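Local coordinates for protein gamma-glutamyltranspeptidase (Streptomyces lincolnensis, PDB 6J3A) that probably cleaves gamma-glutamyl-type amide bonds or transfers the acyl group, as an LmbA-like gamma-glutamyltranspeptidase homologue of the N-terminal nucleophile (Ntn) hydrolase superfamily, at residues P57-I63 with P109-W115; D346-H350 with R573-E577. All coordinates share one frame; numbering follows the deposited sequence.

Interaction 1: P57-I63 with P109-W115; sequences PAGEVPI and PGAFDAW
Pro57 begins the approach to the start of helix 111-122: a water bridges its carbonyl and Phe112 N, accepting from Phe112 N at 3.0 Å and lying so near Pro57 O that the exact length of that bond is doubtful. At Ala58 the small methyl lies against the ring of Pro109 and lets the backbone come close, Ala58 O to Pro109 CB 3.4 Å. Gly59 supplies the main polar grip. Its O accepts from Gly110 N, nearly in line with the C=O bond, and from Ala111 N, 3.1 Å away and tilted 31° from the carbonyl plane, so one oxygen occupies two backbone N-H groups where the helix begins. Glu60 CB points away from the helix, and its carboxylate is salt-bridged through OE2 to Arg459, while its backbone passes over Ala111 CB. Val61 CG1, held between the backbone N and the carbonyl carbon (chi1 63°), reaches Ala114 CB at 4.0 Å and also covers the NE1 part of the Trp115 indole. Ile63 sends CD1 over the same indole face, 3.9 Å from the centroid of the six-membered ring, in a CH-pi contact. A serine in place of Trp115 would probably leave Val61 CG1 and Ile63 CD1 without the broad apolar surface on which both rest. The axes of strand 61-63 and helix 111-115 run 24° apart in direction, 8.6 Å at closest approach. Trp115 also meets helix 36-50 and Ala436 of strand 433-436, and Phe112 reaches Leu195 of helix 186-200, a helix-on-sheet arrangement consistent with the layered Ntn-hydrolase core.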
loop_
_atom_site.group_PDB
_atom_site.type_symbol
_atom_site.label_atom_id
_atom_site.label_comp_id
_atom_site.label_asym_id
_atom_site.label_seq_id
_atom_site.Cartn_x
_atom_site.Cartn_y
_atom_site.Cartn_z
ATOM N N PRO A 57 9.610 12.350 20.544
ATOM C CA PRO A 57 10.395 13.546 20.226
ATOM C C PRO A 57 11.729 13.727 20.981
ATOM O O PRO A 57 12.648 14.333 20.436
ATOM C CB PRO A 57 9.429 14.702 20.544
ATOM C CG PRO A 57 8.074 14.098 20.497
ATOM C CD PRO A 57 8.261 12.704 21.017
ATOM N N ALA A 58 11.833 13.196 22.201
ATOM C CA ALA A 58 13.068 13.277 22.997
ATOM C C ALA A 58 13.994 12.065 22.806
ATOM O O ALA A 58 14.916 11.844 23.596
ATOM C CB ALA A 58 12.733 13.460 24.465
ATOM N N GLY A 59 13.753 11.291 21.750
ATOM C CA GLY A 59 14.631 10.198 21.354
ATOM C C GLY A 59 15.740 10.667 20.419
ATOM O O GLY A 59 16.265 11.778 20.564
ATOM N N GLU A 60 16.069 9.815 19.448
ATOM C CA GLU A 60 17.250 9.970 18.592
ATOM C C GLU A 60 16.930 9.648 17.164
ATOM O O GLU A 60 15.919 9.025 16.888
ATOM C CB GLU A 60 18.340 8.982 19.000
ATOM C CG GLU A 60 18.748 9.096 20.445
ATOM C CD GLU A 60 18.140 8.087 21.386
ATOM O OE1 GLU A 60 18.363 8.304 22.582
ATOM O OE2 GLU A 60 17.469 7.113 20.975
ATOM N N VAL A 61 17.834 10.035 16.268
ATOM C CA VAL A 61 17.763 9.633 14.869
ATOM C C VAL A 61 19.108 9.859 14.160
ATOM O O VAL A 61 19.660 10.952 14.230
ATOM C CB VAL A 61 16.617 10.362 14.113
ATOM C CG1 VAL A 61 16.829 11.868 14.052
ATOM C CG2 VAL A 61 16.461 9.799 12.712
ATOM N N PRO A 62 19.653 8.817 13.505
ATOM C CA PRO A 62 20.625 9.024 12.419
ATOM C C PRO A 62 19.910 9.266 11.095
ATOM O O PRO A 62 19.001 8.519 10.756
ATOM C CB PRO A 62 21.400 7.695 12.345
ATOM C CG PRO A 62 20.875 6.829 13.437
ATOM C CD PRO A 62 19.574 7.403 13.906
ATOM N N ILE A 63 20.321 10.287 10.352
ATOM C CA ILE A 63 19.748 10.549 9.034
ATOM C C ILE A 63 20.837 10.449 7.968
ATOM O O ILE A 63 21.875 11.093 8.082
ATOM C CB ILE A 63 19.089 11.937 8.963
ATOM C CG1 ILE A 63 18.124 12.140 10.139
ATOM C CG2 ILE A 63 18.350 12.105 7.635
ATOM C CD1 ILE A 63 17.701 13.582 10.335
ATOM N N PRO A 109 18.535 14.464 24.473
ATOM C CA PRO A 109 17.678 14.234 23.296
ATOM C C PRO A 109 18.243 14.843 22.018
ATOM O O PRO A 109 18.559 16.031 21.999
ATOM C CB PRO A 109 16.362 14.900 23.681
ATOM C CG PRO A 109 16.335 14.823 25.170
ATOM C CD PRO A 109 17.760 14.942 25.629
ATOM N N GLY A 110 18.388 14.027 20.979
ATOM C CA GLY A 110 19.064 14.442 19.746
ATOM C C GLY A 110 18.218 14.565 18.491
ATOM O O GLY A 110 18.592 15.269 17.545
ATOM N N ALA A 111 17.076 13.887 18.476
ATOM C CA ALA A 111 16.218 13.849 17.301
ATOM C C ALA A 111 15.676 15.216 16.897
ATOM O O ALA A 111 15.706 15.568 15.726
ATOM C CB ALA A 111 15.069 12.883 17.533
ATOM N N PHE A 112 15.179 15.980 17.857
ATOM C CA PHE A 112 14.548 17.242 17.522
ATOM C C PHE A 112 15.484 18.176 16.763
ATOM O O PHE A 112 15.139 18.661 15.687
ATOM C CB PHE A 112 14.013 17.969 18.741
ATOM C CG PHE A 112 13.298 19.240 18.386
ATOM C CD1 PHE A 112 11.985 19.210 17.961
ATOM C CD2 PHE A 112 13.960 20.460 18.422
ATOM C CE1 PHE A 112 11.331 20.382 17.604
ATOM C CE2 PHE A 112 13.314 21.634 18.072
ATOM C CZ PHE A 112 11.997 21.594 17.656
ATOM N N ASP A 113 16.657 18.427 17.334
ATOM C CA ASP A 113 17.620 19.338 16.706
ATOM C C ASP A 113 18.041 18.847 15.316
ATOM O O ASP A 113 18.211 19.650 14.398
ATOM C CB ASP A 113 18.856 19.547 17.579
ATOM C CG ASP A 113 19.644 20.783 17.173
ATOM O OD1 ASP A 113 19.132 21.913 17.375
ATOM O OD2 ASP A 113 20.766 20.634 16.630
ATOM N N ALA A 114 18.194 17.531 15.180
ATOM C CA ALA A 114 18.511 16.905 13.905
ATOM C C ALA A 114 17.479 17.200 12.824
ATOM O O ALA A 114 17.845 17.585 11.722
ATOM C CB ALA A 114 18.673 15.404 14.078
ATOM N N TRP A 115 16.199 17.028 13.136
ATOM C CA TRP A 115 15.128 17.325 12.174
ATOM C C TRP A 115 15.041 18.822 11.867
ATOM O O TRP A 115 14.664 19.213 10.757
ATOM C CB TRP A 115 13.769 16.821 12.686
ATOM C CG TRP A 115 13.653 15.324 12.764
ATOM C CD1 TRP A 115 13.392 14.573 13.879
ATOM C CD2 TRP A 115 13.790 14.397 11.682
ATOM N NE1 TRP A 115 13.357 13.233 13.556
ATOM C CE2 TRP A 115 13.602 13.100 12.215
ATOM C CE3 TRP A 115 14.049 14.536 10.313
ATOM C CZ2 TRP A 115 13.663 11.956 11.430
ATOM C CZ3 TRP A 115 14.108 13.392 9.530
ATOM C CH2 TRP A 115 13.918 12.116 10.092
HETATM O O HOH W 1 15.122 14.850 20.682
#

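Interaction 2: D346-H350 with R573-E577; sequences DKASH and RRGHE
Ala348 CB stands over one face of the His576 imidazole, 3.4 Å from its centroid and only 3° off the normal, a CH-pi contact that suits a bare methyl. Two other flat groups work by their edges: the His350 ring has Gly575 O and Ala348 O in its plane, and Arg574 NE makes a weak, nearly straight hydrogen bond to Asp346 O, in the guanidinium plane. The second segment carries a Schellman motif that ends helix 565-573. Gly575 is its C-prime residue, and its positive phi of 86° is easy for glycine. The irregular loop 346-350 runs past this helix end and uses the carbonyls presented there. Ala348 N donates to Arg574 O at 2.7 Å, and Lys347 CA adds a CA-H...O contact to the same oxygen. His350 reaches Gly575 O with NE2 at 2.8 Å; the N-H...O angle of 174° and the acceptor's place in the ring plane probably limit the rotation of the imidazole. Glu577 CG approaches the His350 ring obliquely, 3.8 Å from CE1, the two side chains crossing at about a right angle. His576 NE2 is hydrogen-bonded to His303 of helix 299-319, and Arg574 NH1 forms a salt bridge with Asp300, so the helix end is anchored there as well. At the solvent-exposed side Lys347, its chain bent at chi2 and chi4, folds back until NZ makes a weak bond to Arg573 O, 3.3 Å away.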
loop_
_atom_site.group_PDB
_atom_site.type_symbol
_atom_site.label_atom_id
_atom_site.label_comp_id
_atom_site.label_asym_id
_atom_site.label_seq_id
_atom_site.Cartn_x
_atom_site.Cartn_y
_atom_site.Cartn_z
ATOM N N ASP A 346 32.834 -25.195 8.760
ATOM C CA ASP A 346 31.686 -26.034 8.407
ATOM C C ASP A 346 30.606 -26.022 9.484
ATOM O O ASP A 346 29.415 -26.087 9.168
ATOM C CB ASP A 346 32.134 -27.476 8.159
ATOM C CG ASP A 346 32.972 -27.631 6.892
ATOM O OD1 ASP A 346 33.158 -26.647 6.135
ATOM O OD2 ASP A 346 33.457 -28.760 6.659
ATOM N N LYS A 347 31.042 -25.944 10.743
ATOM C CA LYS A 347 30.155 -25.921 11.910
ATOM C C LYS A 347 29.864 -24.503 12.416
ATOM O O LYS A 347 30.589 -23.539 12.131
ATOM C CB LYS A 347 30.727 -26.784 13.048
ATOM C CG LYS A 347 30.054 -28.142 13.214
ATOM C CD LYS A 347 30.080 -29.008 11.953
ATOM C CE LYS A 347 29.683 -30.462 12.232
ATOM N NZ LYS A 347 28.483 -30.633 13.112
ATOM N N ALA A 348 28.783 -24.406 13.176
ATOM C CA ALA A 348 28.301 -23.136 13.685
ATOM C C ALA A 348 29.097 -22.786 14.931
ATOM O O ALA A 348 29.242 -23.619 15.830
ATOM C CB ALA A 348 26.821 -23.234 14.014
ATOM N N SER A 349 29.621 -21.566 14.963
ATOM C CA SER A 349 30.319 -21.037 16.124
ATOM C C SER A 349 29.319 -20.668 17.237
ATOM O O SER A 349 28.275 -20.079 16.971
ATOM C CB SER A 349 31.144 -19.808 15.720
ATOM O OG SER A 349 31.913 -19.305 16.807
ATOM N N HIS A 350 29.650 -21.038 18.474
ATOM C CA HIS A 350 28.916 -20.625 19.680
ATOM C C HIS A 350 29.737 -19.621 20.502
ATOM O O HIS A 350 29.389 -19.301 21.640
ATOM C CB HIS A 350 28.611 -21.856 20.536
ATOM C CG HIS A 350 27.563 -22.746 19.955
ATOM N ND1 HIS A 350 26.490 -23.206 20.689
ATOM C CD2 HIS A 350 27.412 -23.253 18.708
ATOM C CE1 HIS A 350 25.731 -23.969 19.922
ATOM N NE2 HIS A 350 26.267 -24.013 18.715
ATOM N N ARG A 573 22.027 -29.502 11.749
ATOM C CA ARG A 573 23.074 -30.455 11.392
ATOM C C ARG A 573 24.484 -29.857 11.530
ATOM O O ARG A 573 25.428 -30.528 11.960
ATOM C CB ARG A 573 22.860 -30.913 9.953
ATOM C CG ARG A 573 23.284 -32.336 9.678
ATOM C CD ARG A 573 23.742 -32.449 8.237
ATOM N NE ARG A 573 25.056 -31.834 8.051
ATOM C CZ ARG A 573 25.555 -31.390 6.894
ATOM N NH1 ARG A 573 24.868 -31.461 5.757
ATOM N NH2 ARG A 573 26.769 -30.856 6.880
ATOM N N ARG A 574 24.599 -28.586 11.160
ATOM C CA ARG A 574 25.837 -27.815 11.283
ATOM C C ARG A 574 26.010 -27.121 12.646
ATOM O O ARG A 574 26.837 -26.216 12.787
ATOM C CB ARG A 574 25.907 -26.801 10.137
ATOM C CG ARG A 574 25.877 -27.472 8.772
ATOM C CD ARG A 574 25.635 -26.511 7.623
ATOM N NE ARG A 574 26.892 -26.132 6.978
ATOM C CZ ARG A 574 27.060 -25.886 5.676
ATOM N NH1 ARG A 574 26.047 -25.962 4.811
ATOM N NH2 ARG A 574 28.271 -25.561 5.226
ATOM N N GLY A 575 25.234 -27.550 13.640
ATOM C CA GLY A 575 25.423 -27.158 15.036
ATOM C C GLY A 575 24.767 -25.865 15.463
ATOM O O GLY A 575 25.048 -25.365 16.554
ATOM N N HIS A 576 23.899 -25.311 14.621
ATOM C CA HIS A 576 23.106 -24.145 15.004
ATOM C C HIS A 576 22.022 -24.548 15.988
ATOM O O HIS A 576 21.441 -25.627 15.866
ATOM C CB HIS A 576 22.436 -23.520 13.787
ATOM C CG HIS A 576 23.396 -22.910 12.815
ATOM N ND1 HIS A 576 23.778 -21.588 12.884
ATOM C CD2 HIS A 576 24.046 -23.434 11.748
ATOM C CE1 HIS A 576 24.627 -21.327 11.908
ATOM N NE2 HIS A 576 24.808 -22.430 11.205
ATOM N N GLU A 577 21.772 -23.684 16.967
ATOM C CA GLU A 577 20.585 -23.788 17.812
ATOM C C GLU A 577 19.460 -22.950 17.178
ATOM O O GLU A 577 19.352 -21.741 17.394
ATOM C CB GLU A 577 20.897 -23.351 19.247
ATOM C CG GLU A 577 21.946 -24.225 19.948
ATOM C CD GLU A 577 21.554 -25.697 20.075
ATOM O OE1 GLU A 577 22.461 -26.562 20.008
ATOM O OE2 GLU A 577 20.346 -25.994 20.236
#

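Followed from the N terminus, the chain first makes interaction 1, which closes a loop of 45 residues running through strand 73-77 and helix 87-92 and brings helix 111-122 back beside strand 61-66. Interaction 2 opens later, at 346-350, and closes only after 222 residues, a span that includes strands 424-428 and 433-436, helix 506-519 and an unmodelled region. The two loops are in series and neither nest nor cross. The centres of interactions 1 and 2 lie about 40 Å apart, and the two contacts sit on opposite sides of the chain's centre. Interaction 1 joins a helix to a strand in the buried core; interaction 2 fastens a surface loop to the end of helix 565-573.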